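Local coordinates for protein bifunctional cytochrome P450/NADPH--P450 reductase (PDB 7F3H) that probably hydroxylates organic substrates at its heme iron with molecular oxygen, using electrons that its fused reductase takes from NADPH, at residues T80-L85 against H186-N191; A339-V344 against I351-Q356; L423-L428 against V453-P458. All coordinates share one frame; numbering follows the deposited sequence.

Contact 1: T80-L85 against H186-N191. With SO4 (sulfate ion), chain G.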
loop_
_atom_site.group_PDB
_atom_site.type_symbol
_atom_site.label_atom_id
_atom_site.label_comp_id
_atom_site.label_asym_id
_atom_site.label_seq_id
_atom_site.Cartn_x
_atom_site.Cartn_y
_atom_site.Cartn_z
ATOM N N THR A 80 -16.945 3.431 2.163
ATOM C CA THR A 80 -18.187 3.123 1.450
ATOM C C THR A 80 -18.035 3.237 -0.066
ATOM O O THR A 80 -18.496 2.367 -0.810
ATOM C CB THR A 80 -19.311 4.026 1.933
ATOM O OG1 THR A 80 -19.493 3.836 3.355
ATOM C CG2 THR A 80 -20.583 3.673 1.182
ATOM N N ASN A 81 -17.405 4.309 -0.553
ATOM C CA ASN A 81 -17.245 4.428 -1.998
ATOM C C ASN A 81 -16.288 3.367 -2.558
ATOM O O ASN A 81 -16.570 2.776 -3.606
ATOM C CB ASN A 81 -16.802 5.839 -2.359
ATOM C CG ASN A 81 -17.832 6.882 -1.972
ATOM O OD1 ASN A 81 -19.027 6.580 -1.860
ATOM N ND2 ASN A 81 -17.385 8.114 -1.772
ATOM N N ILE A 82 -15.153 3.102 -1.883
ATOM C CA ILE A 82 -14.223 2.079 -2.388
ATOM C C ILE A 82 -14.904 0.717 -2.393
ATOM O O ILE A 82 -14.557 -0.167 -3.198
ATOM C CB ILE A 82 -12.882 2.059 -1.591
ATOM C CG1 ILE A 82 -11.886 1.094 -2.219
ATOM C CG2 ILE A 82 -13.052 1.607 -0.148
ATOM C CD1 ILE A 82 -11.456 1.504 -3.630
ATOM N N ARG A 83 -15.903 0.533 -1.524
ATOM C CA ARG A 83 -16.668 -0.707 -1.544
ATOM C C ARG A 83 -17.422 -0.910 -2.857
ATOM O O ARG A 83 -17.715 -2.061 -3.203
ATOM C CB ARG A 83 -17.647 -0.768 -0.366
ATOM C CG ARG A 83 -18.327 -2.153 -0.235
ATOM C CD ARG A 83 -19.037 -2.340 1.086
ATOM N NE ARG A 83 -19.818 -3.573 1.098
ATOM C CZ ARG A 83 -19.873 -4.421 2.126
ATOM N NH1 ARG A 83 -19.185 -4.173 3.243
ATOM N NH2 ARG A 83 -20.629 -5.510 2.049
ATOM N N ASN A 84 -17.732 0.171 -3.598
ATOM C CA ASN A 84 -18.404 0.035 -4.894
ATOM C C ASN A 84 -17.716 -0.980 -5.777
ATOM O O ASN A 84 -18.370 -1.675 -6.563
ATOM C CB ASN A 84 -18.424 1.355 -5.671
ATOM C CG ASN A 84 -19.325 2.381 -5.071
ATOM O OD1 ASN A 84 -20.283 2.053 -4.372
ATOM N ND2 ASN A 84 -19.040 3.643 -5.352
ATOM N N LEU A 85 -16.416 -1.122 -5.626
ATOM C CA LEU A 85 -15.692 -2.135 -6.355
ATOM C C LEU A 85 -15.010 -3.177 -5.481
ATOM O O LEU A 85 -14.689 -4.260 -5.988
ATOM C CB LEU A 85 -14.758 -1.436 -7.375
ATOM C CG LEU A 85 -13.603 -0.456 -7.172
ATOM C CD1 LEU A 85 -12.643 -0.310 -8.359
ATOM C CD2 LEU A 85 -14.333 0.908 -7.060
ATOM N N HIS A 186 -12.181 7.838 -10.009
ATOM C CA HIS A 186 -13.528 8.349 -9.779
ATOM C C HIS A 186 -13.995 8.066 -8.355
ATOM O O HIS A 186 -14.713 8.880 -7.756
ATOM C CB HIS A 186 -14.495 7.748 -10.800
ATOM C CG HIS A 186 -15.799 8.465 -10.868
ATOM N ND1 HIS A 186 -16.952 7.965 -10.305
ATOM C CD2 HIS A 186 -16.120 9.676 -11.383
ATOM C CE1 HIS A 186 -17.937 8.822 -10.503
ATOM N NE2 HIS A 186 -17.459 9.867 -11.157
ATOM N N THR A 187 -13.571 6.928 -7.795
ATOM C CA THR A 187 -13.933 6.591 -6.423
ATOM C C THR A 187 -13.403 7.632 -5.452
ATOM O O THR A 187 -14.134 8.078 -4.560
ATOM C CB THR A 187 -13.390 5.201 -6.057
ATOM O OG1 THR A 187 -14.178 4.174 -6.675
ATOM C CG2 THR A 187 -13.354 5.002 -4.555
ATOM N N MET A 188 -12.164 8.094 -5.664
ATOM C CA MET A 188 -11.667 9.150 -4.777
ATOM C C MET A 188 -12.386 10.471 -5.034
ATOM O O MET A 188 -12.584 11.256 -4.100
ATOM C CB MET A 188 -10.148 9.348 -4.917
ATOM C CG MET A 188 -9.303 8.107 -4.635
ATOM S SD MET A 188 -9.658 7.328 -3.035
ATOM C CE MET A 188 -9.757 5.592 -3.511
ATOM N N THR A 189 -12.838 10.704 -6.274
ATOM C CA THR A 189 -13.586 11.929 -6.586
ATOM C C THR A 189 -14.918 11.976 -5.837
ATOM O O THR A 189 -15.344 13.043 -5.371
ATOM C CB THR A 189 -13.840 12.011 -8.101
ATOM O OG1 THR A 189 -12.646 12.407 -8.788
ATOM C CG2 THR A 189 -15.007 12.955 -8.446
ATOM N N MET A 190 -15.573 10.815 -5.694
ATOM C CA MET A 190 -16.865 10.747 -5.006
ATOM C C MET A 190 -16.752 11.110 -3.529
ATOM O O MET A 190 -17.727 11.580 -2.925
ATOM C CB MET A 190 -17.467 9.351 -5.149
ATOM C CG MET A 190 -18.244 9.159 -6.416
ATOM S SD MET A 190 -18.617 7.436 -6.755
ATOM C CE MET A 190 -20.307 7.336 -6.151
ATOM N N ASN A 191 -15.576 10.909 -2.931
ATOM C CA ASN A 191 -15.403 11.239 -1.523
ATOM C C ASN A 191 -15.477 12.742 -1.251
ATOM O O ASN A 191 -15.510 13.137 -0.081
ATOM C CB ASN A 191 -14.073 10.659 -1.024
ATOM C CG ASN A 191 -14.067 9.118 -1.006
ATOM O OD1 ASN A 191 -15.065 8.475 -0.672
ATOM N ND2 ASN A 191 -12.936 8.531 -1.380
HETATM S S SO4 G . -22.424 -5.889 -1.309
HETATM O O1 SO4 G . -23.156 -6.195 -2.557
HETATM O O2 SO4 G . -21.452 -4.775 -1.514
HETATM O O3 SO4 G . -23.402 -5.498 -0.275
HETATM O O4 SO4 G . -21.748 -7.127 -0.849
#
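The amide groups of Asn-81 and Asn-191 lie nearly parallel, their planes 16° apart, and slide past each other in opposite directions. Asn-81 ND2 donates to Asn-191 OD1 at 2.6 Å, from above the carbonyl plane and along a bent path. Asn-191 is poorly ordered, so the detail of this bond is less certain. Asn-81 ND2 also lies 3.6 Å from Met-190 CB. Arg-83 points away from 186-191, and its guanidinium meets a sulfate, probably from the crystallisation liquor, at its edge and in its plane; Arg-83 NE bonds weakly to sulfate O2 at 3.3 Å. Glu-97 gives this arginine a salt bridge. In the cytochrome P450 fold, helices 80-86 and 175-190 probably correspond to the B' and F helices, which border the substrate channel. Here their short segments run nearly antiparallel, at 153° to each other, with axes 9.0 Å apart. The Ile-82 side chain is about 8 Å from the heme. With an alanine in place of Asn-81, Asn-191 would probably lose its amide partner, and a gap is likely to open beside Met-190. Thr-187 packs deeper. Thr-187 CG2, opposite the backbone N about the first torsion, reaches 3.7 Å from Ile-82 N. Thr-187 OG1 lies 3.3 Å from Leu-85 CD2 and is hydrogen-bonded to Tyr-208 and to the carbonyl of Ala-183. Tyr-208 also hydrogen-bonds Asn-84 ND2, which lies 4.0 Å from Met-190 CE.

Contact 2: A339-V344 against I351-Q356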
loop_
_atom_site.group_PDB
_atom_site.type_symbol
_atom_site.label_atom_id
_atom_site.label_comp_id
_atom_site.label_asym_id
_atom_site.label_seq_id
_atom_site.Cartn_x
_atom_site.Cartn_y
_atom_site.Cartn_z
ATOM N N ALA A 339 -14.411 4.392 17.354
ATOM C CA ALA A 339 -14.680 4.109 18.755
ATOM C C ALA A 339 -15.917 3.232 18.887
ATOM O O ALA A 339 -16.996 3.611 18.421
ATOM C CB ALA A 339 -14.861 5.422 19.522
ATOM N N LEU A 340 -15.757 2.062 19.536
ATOM C CA LEU A 340 -16.878 1.144 19.763
ATOM C C LEU A 340 -17.838 1.695 20.809
ATOM O O LEU A 340 -19.055 1.542 20.696
ATOM C CB LEU A 340 -16.363 -0.238 20.190
ATOM C CG LEU A 340 -15.421 -0.936 19.188
ATOM C CD1 LEU A 340 -14.955 -2.340 19.662
ATOM C CD2 LEU A 340 -16.019 -1.017 17.744
ATOM N N GLN A 341 -17.299 2.275 21.863
ATOM C CA GLN A 341 -18.041 2.895 22.943
ATOM C C GLN A 341 -17.437 4.270 23.174
ATOM O O GLN A 341 -16.418 4.629 22.584
ATOM C CB GLN A 341 -17.955 2.056 24.225
ATOM C CG GLN A 341 -18.675 0.743 24.146
ATOM C CD GLN A 341 -20.149 0.896 23.720
ATOM O OE1 GLN A 341 -20.662 0.103 22.917
ATOM N NE2 GLN A 341 -20.830 1.930 24.252
ATOM N N ASP A 342 -18.083 5.071 24.012
ATOM C CA ASP A 342 -17.399 6.240 24.536
ATOM C C ASP A 342 -16.094 5.813 25.198
ATOM O O ASP A 342 -16.080 4.919 26.042
ATOM C CB ASP A 342 -18.302 6.974 25.528
ATOM C CG ASP A 342 -19.506 7.598 24.846
ATOM O OD1 ASP A 342 -19.509 7.661 23.591
ATOM O OD2 ASP A 342 -20.439 8.036 25.543
ATOM N N GLU A 343 -14.992 6.458 24.808
ATOM C CA GLU A 343 -13.654 6.099 25.258
ATOM C C GLU A 343 -12.939 7.347 25.755
ATOM O O GLU A 343 -13.283 8.477 25.402
ATOM C CB GLU A 343 -12.807 5.475 24.147
ATOM C CG GLU A 343 -13.178 4.059 23.794
ATOM C CD GLU A 343 -12.798 3.049 24.850
ATOM O OE1 GLU A 343 -11.910 3.318 25.694
ATOM O OE2 GLU A 343 -13.414 1.969 24.840
ATOM N N VAL A 344 -11.936 7.124 26.595
ATOM C CA VAL A 344 -11.067 8.172 27.090
ATOM C C VAL A 344 -9.646 7.673 26.899
ATOM O O VAL A 344 -9.264 6.631 27.450
ATOM C CB VAL A 344 -11.374 8.511 28.560
ATOM C CG1 VAL A 344 -10.338 9.451 29.166
ATOM C CG2 VAL A 344 -12.770 9.112 28.665
ATOM N N ILE A 351 -13.280 10.288 23.255
ATOM C CA ILE A 351 -13.642 9.884 21.903
ATOM C C ILE A 351 -15.012 9.233 21.985
ATOM O O ILE A 351 -15.147 8.139 22.540
ATOM C CB ILE A 351 -12.610 8.927 21.295
ATOM C CG1 ILE A 351 -11.182 9.453 21.556
ATOM C CG2 ILE A 351 -12.915 8.695 19.810
ATOM C CD1 ILE A 351 -10.856 10.818 20.919
ATOM N N ARG A 352 -16.027 9.896 21.444
ATOM C CA ARG A 352 -17.402 9.407 21.524
ATOM C C ARG A 352 -17.628 8.168 20.667
ATOM O O ARG A 352 -16.964 7.957 19.647
ATOM C CB ARG A 352 -18.362 10.512 21.110
ATOM C CG ARG A 352 -18.291 11.714 22.019
ATOM C CD ARG A 352 -19.246 12.780 21.557
ATOM N NE ARG A 352 -19.740 13.531 22.700
ATOM C CZ ARG A 352 -20.743 13.146 23.478
ATOM N NH1 ARG A 352 -21.392 12.009 23.235
ATOM N NH2 ARG A 352 -21.097 13.913 24.501
ATOM N N LYS A 353 -18.553 7.315 21.113
ATOM C CA LYS A 353 -18.971 6.192 20.285
ATOM C C LYS A 353 -19.226 6.647 18.853
ATOM O O LYS A 353 -19.953 7.615 18.611
ATOM C CB LYS A 353 -20.223 5.537 20.868
ATOM C CG LYS A 353 -20.527 4.182 20.244
ATOM C CD LYS A 353 -21.895 3.642 20.627
ATOM C CE LYS A 353 -22.017 2.170 20.253
ATOM N NZ LYS A 353 -23.427 1.688 20.188
ATOM N N GLY A 354 -18.611 5.940 17.902
ATOM C CA GLY A 354 -18.745 6.226 16.491
ATOM C C GLY A 354 -17.787 7.259 15.938
ATOM O O GLY A 354 -17.597 7.305 14.720
ATOM N N GLN A 355 -17.117 8.038 16.785
ATOM C CA GLN A 355 -16.126 8.993 16.294
ATOM C C GLN A 355 -14.939 8.251 15.674
ATOM O O GLN A 355 -14.439 7.280 16.250
ATOM C CB GLN A 355 -15.659 9.897 17.443
ATOM C CG GLN A 355 -14.587 10.891 17.077
ATOM C CD GLN A 355 -15.003 11.848 15.947
ATOM O OE1 GLN A 355 -16.014 12.566 16.051
ATOM N NE2 GLN A 355 -14.200 11.887 14.884
ATOM N N GLN A 356 -14.550 8.657 14.463
ATOM C CA GLN A 356 -13.325 8.174 13.818
ATOM C C GLN A 356 -12.096 8.891 14.373
ATOM O O GLN A 356 -12.114 10.111 14.577
ATOM C CB GLN A 356 -13.368 8.427 12.308
ATOM C CG GLN A 356 -14.173 7.448 11.496
ATOM C CD GLN A 356 -14.049 7.715 10.019
ATOM O OE1 GLN A 356 -13.012 7.454 9.418
ATOM N NE2 GLN A 356 -15.093 8.277 9.431
#
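Ala-339 pairs with the turn through both of its backbone polar atoms. Ala-339 N donates to Gln-355 O at 3.1 Å, and Ala-339 O accepts from Gly-354 N at 2.9 Å; both bonds are nearly straight. The methyl of Ala-339 points into the turn, with Ala-339 CB 3.3 Å from Arg-352 O. It also touches Ile-351 CG2, and Phe-71 packs on both side chains. Leu-340 turns its side chain away, but its carbonyl meets the chain of Lys-353: Leu-340 O lies 3.1 Å from Lys-353 CG. Gln-341 then lies alongside this extended lysine, pointing the same way. Gln-341 OE1 is 3.6 Å from Lys-353 CE. With CG of Asp-342 beside its own backbone N (chi1 -68°), the carboxylate turns back to the backbone of Lys-353. Lys-353 N meets Asp-342 OD1 at 2.7 Å, with 175° at the hydrogen. This bond ties the exposed acid to the start of the type II turn from Arg-352 to Gln-355. Gly-354 takes the third position of that turn, at backbone angles where a beta carbon would collide with the carbonyl O of Lys-353. Glu-343 closes the far end. It forms an antiparallel hydrogen-bonded pair with Ile-351, Glu-343 N to Ile-351 O and Ile-351 N to Glu-343 O, both 2.8 Å. Its carboxylate makes a salt bridge with Arg-70. The chain passes from strand 336-339 of the larger sheet into the small hairpin 343-345/349-351 and back to strand 356-359, consistent with the beta1-4, beta2-1, beta2-2, beta1-3 succession of cytochromes P450.

Contact 3: L423-L428 against V453-P458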
loop_
_atom_site.group_PDB
_atom_site.type_symbol
_atom_site.label_atom_id
_atom_site.label_comp_id
_atom_site.label_asym_id
_atom_site.label_seq_id
_atom_site.Cartn_x
_atom_site.Cartn_y
_atom_site.Cartn_z
ATOM N N LEU A 423 18.986 -3.572 -9.320
ATOM C CA LEU A 423 20.318 -3.153 -8.933
ATOM C C LEU A 423 21.358 -4.113 -9.481
ATOM O O LEU A 423 22.498 -3.704 -9.733
ATOM C CB LEU A 423 20.415 -3.019 -7.414
ATOM C CG LEU A 423 19.579 -1.916 -6.724
ATOM C CD1 LEU A 423 19.896 -1.899 -5.247
ATOM C CD2 LEU A 423 19.779 -0.515 -7.304
ATOM N N GLN A 424 20.969 -5.365 -9.746
ATOM C CA GLN A 424 21.875 -6.251 -10.459
ATOM C C GLN A 424 22.226 -5.688 -11.830
ATOM O O GLN A 424 23.403 -5.630 -12.204
ATOM C CB GLN A 424 21.275 -7.653 -10.583
ATOM C CG GLN A 424 22.297 -8.639 -11.183
ATOM C CD GLN A 424 21.695 -9.933 -11.694
ATOM O OE1 GLN A 424 20.467 -10.088 -11.844
ATOM N NE2 GLN A 424 22.564 -10.888 -11.948
ATOM N N LYS A 425 21.216 -5.232 -12.585
ATOM C CA LYS A 425 21.490 -4.817 -13.965
ATOM C C LYS A 425 21.917 -3.357 -14.099
ATOM O O LYS A 425 22.758 -3.037 -14.935
ATOM C CB LYS A 425 20.270 -5.057 -14.853
ATOM C CG LYS A 425 20.584 -5.380 -16.309
ATOM C CD LYS A 425 20.833 -6.873 -16.432
ATOM C CE LYS A 425 20.895 -7.340 -17.892
ATOM N NZ LYS A 425 21.819 -6.643 -18.840
ATOM N N PHE A 426 21.358 -2.452 -13.309
ATOM C CA PHE A 426 21.317 -1.044 -13.710
ATOM C C PHE A 426 22.082 -0.136 -12.759
ATOM O O PHE A 426 21.961 -0.258 -11.532
ATOM C CB PHE A 426 19.855 -0.607 -13.845
ATOM C CG PHE A 426 19.155 -1.289 -14.991
ATOM C CD1 PHE A 426 19.762 -1.346 -16.248
ATOM C CD2 PHE A 426 17.925 -1.909 -14.814
ATOM C CE1 PHE A 426 19.137 -1.987 -17.313
ATOM C CE2 PHE A 426 17.286 -2.539 -15.871
ATOM C CZ PHE A 426 17.893 -2.584 -17.124
ATOM N N ALA A 427 22.882 0.754 -13.346
ATOM C CA ALA A 427 23.345 1.980 -12.708
ATOM C C ALA A 427 22.235 3.025 -12.777
ATOM O O ALA A 427 21.800 3.400 -13.874
ATOM C CB ALA A 427 24.597 2.504 -13.401
ATOM N N LEU A 428 21.813 3.505 -11.599
ATOM C CA LEU A 428 20.765 4.507 -11.449
ATOM C C LEU A 428 21.336 5.908 -11.619
ATOM O O LEU A 428 22.488 6.178 -11.247
ATOM C CB LEU A 428 20.128 4.390 -10.061
ATOM C CG LEU A 428 19.434 3.075 -9.648
ATOM C CD1 LEU A 428 18.435 3.299 -8.480
ATOM C CD2 LEU A 428 18.736 2.346 -10.854
ATOM N N VAL A 453 18.745 4.781 -16.523
ATOM C CA VAL A 453 19.510 3.600 -16.123
ATOM C C VAL A 453 20.501 3.218 -17.217
ATOM O O VAL A 453 20.264 3.433 -18.415
ATOM C CB VAL A 453 18.621 2.379 -15.772
ATOM C CG1 VAL A 453 17.791 2.664 -14.557
ATOM C CG2 VAL A 453 17.746 1.958 -16.931
ATOM N N ARG A 454 21.627 2.634 -16.788
ATOM C CA ARG A 454 22.610 2.123 -17.735
ATOM C C ARG A 454 23.109 0.758 -17.268
ATOM O O ARG A 454 23.379 0.559 -16.080
ATOM C CB ARG A 454 23.780 3.115 -17.895
ATOM C CG ARG A 454 24.736 2.796 -19.037
ATOM C CD ARG A 454 26.205 3.170 -18.728
ATOM N NE ARG A 454 26.583 2.847 -17.351
ATOM C CZ ARG A 454 27.485 3.523 -16.642
ATOM N NH1 ARG A 454 28.037 4.632 -17.159
ATOM N NH2 ARG A 454 27.746 3.149 -15.376
ATOM N N GLU A 455 23.235 -0.185 -18.205
ATOM C CA GLU A 455 23.774 -1.506 -17.873
ATOM C C GLU A 455 25.076 -1.388 -17.080
ATOM O O GLU A 455 26.005 -0.691 -17.492
ATOM C CB GLU A 455 24.020 -2.300 -19.156
ATOM C CG GLU A 455 22.890 -3.241 -19.534
ATOM C CD GLU A 455 23.116 -3.922 -20.884
ATOM O OE1 GLU A 455 22.823 -5.132 -20.986
ATOM O OE2 GLU A 455 23.593 -3.251 -21.838
ATOM N N ARG A 456 25.140 -2.077 -15.943
ATOM C CA ARG A 456 26.392 -2.152 -15.208
ATOM C C ARG A 456 27.406 -2.991 -15.980
ATOM O O ARG A 456 27.098 -4.093 -16.451
ATOM C CB ARG A 456 26.154 -2.729 -13.813
ATOM C CG ARG A 456 25.310 -1.821 -12.929
ATOM C CD ARG A 456 24.952 -2.489 -11.628
ATOM N NE ARG A 456 26.104 -2.531 -10.734
ATOM C CZ ARG A 456 26.280 -3.422 -9.756
ATOM N NH1 ARG A 456 25.362 -4.362 -9.522
ATOM N NH2 ARG A 456 27.380 -3.355 -9.005
ATOM N N ARG A 457 28.586 -2.490 -16.088
ATOM C CA ARG A 457 29.542 -3.276 -16.849
ATOM C C ARG A 457 30.260 -4.258 -15.919
ATOM O O ARG A 457 30.313 -4.028 -14.704
ATOM C CB ARG A 457 30.545 -2.357 -17.530
ATOM C CG ARG A 457 29.909 -1.201 -18.276
ATOM C CD ARG A 457 30.960 -0.185 -18.723
ATOM N NE ARG A 457 30.379 0.855 -19.560
ATOM C CZ ARG A 457 30.485 2.160 -19.328
ATOM N NH1 ARG A 457 31.149 2.578 -18.258
ATOM N NH2 ARG A 457 29.912 3.041 -20.152
ATOM N N PRO A 458 30.798 -5.369 -16.457
ATOM C CA PRO A 458 31.372 -6.420 -15.574
ATOM C C PRO A 458 32.380 -5.927 -14.551
ATOM O O PRO A 458 32.267 -6.241 -13.360
ATOM C CB PRO A 458 32.012 -7.382 -16.586
ATOM C CG PRO A 458 31.072 -7.296 -17.751
ATOM C CD PRO A 458 30.750 -5.808 -17.862
#
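Lys-425 NZ is gripped by two carboxylates: it forms a salt bridge with Glu-455 OE1 at 2.8 Å and another with Glu-135. The lysine probably offsets the repulsion between these two acids, which lie close together. Helix 408-425 probably corresponds to the P450 L helix. It runs straight into strand 426-429, which pairs antiparallel with 450-455 in what is probably the beta3 sheet. Ala-427 and Arg-454 form the hydrogen-bonded pair, Ala-427 N to Arg-454 O at 2.8 Å and Arg-454 N to Ala-427 O at 3.0 Å. Arg-456 N continues the pairing to Lys-425 O at 2.8 Å. The Arg-456 side chain bends at chi3 (75°) and reaches the last turn of the helix. There Arg-456 NH1 donates to Leu-423 O at 2.9 Å, along a path bent to 132°. Arg-456 NH2 forms a salt bridge with Asp-298 on helix 287-300. The Phe-426 ring is held between two neighbours. Lys-425 CB lies over the centre of one face. Over the other comes Val-453 CG2, 4.1 Å from the ring centroid, in a CH-pi contact. The other methyl, Val-453 CG1, touches Leu-428 CD2 at 3.8 Å.

How the contacts relate
The three contacts are spread across the P450 domain and do not touch one another. Contacts 1 and 2 come nearest, with closest atoms about 9 Å apart. Contact 3 lies on the opposite side of the chain's centre from both. Contact 1 is partly buried and joins two helices near the heme, mostly by packing, with one hydrogen bond between side-chain amides. Contact 2 is a surface contact of a hairpin, held chiefly by backbone bonds. Contact 3 is partly buried and also pairs strands, but it adds a helix end, an aromatic ring packed on both faces and charged groups. No two of them share a helix or strand.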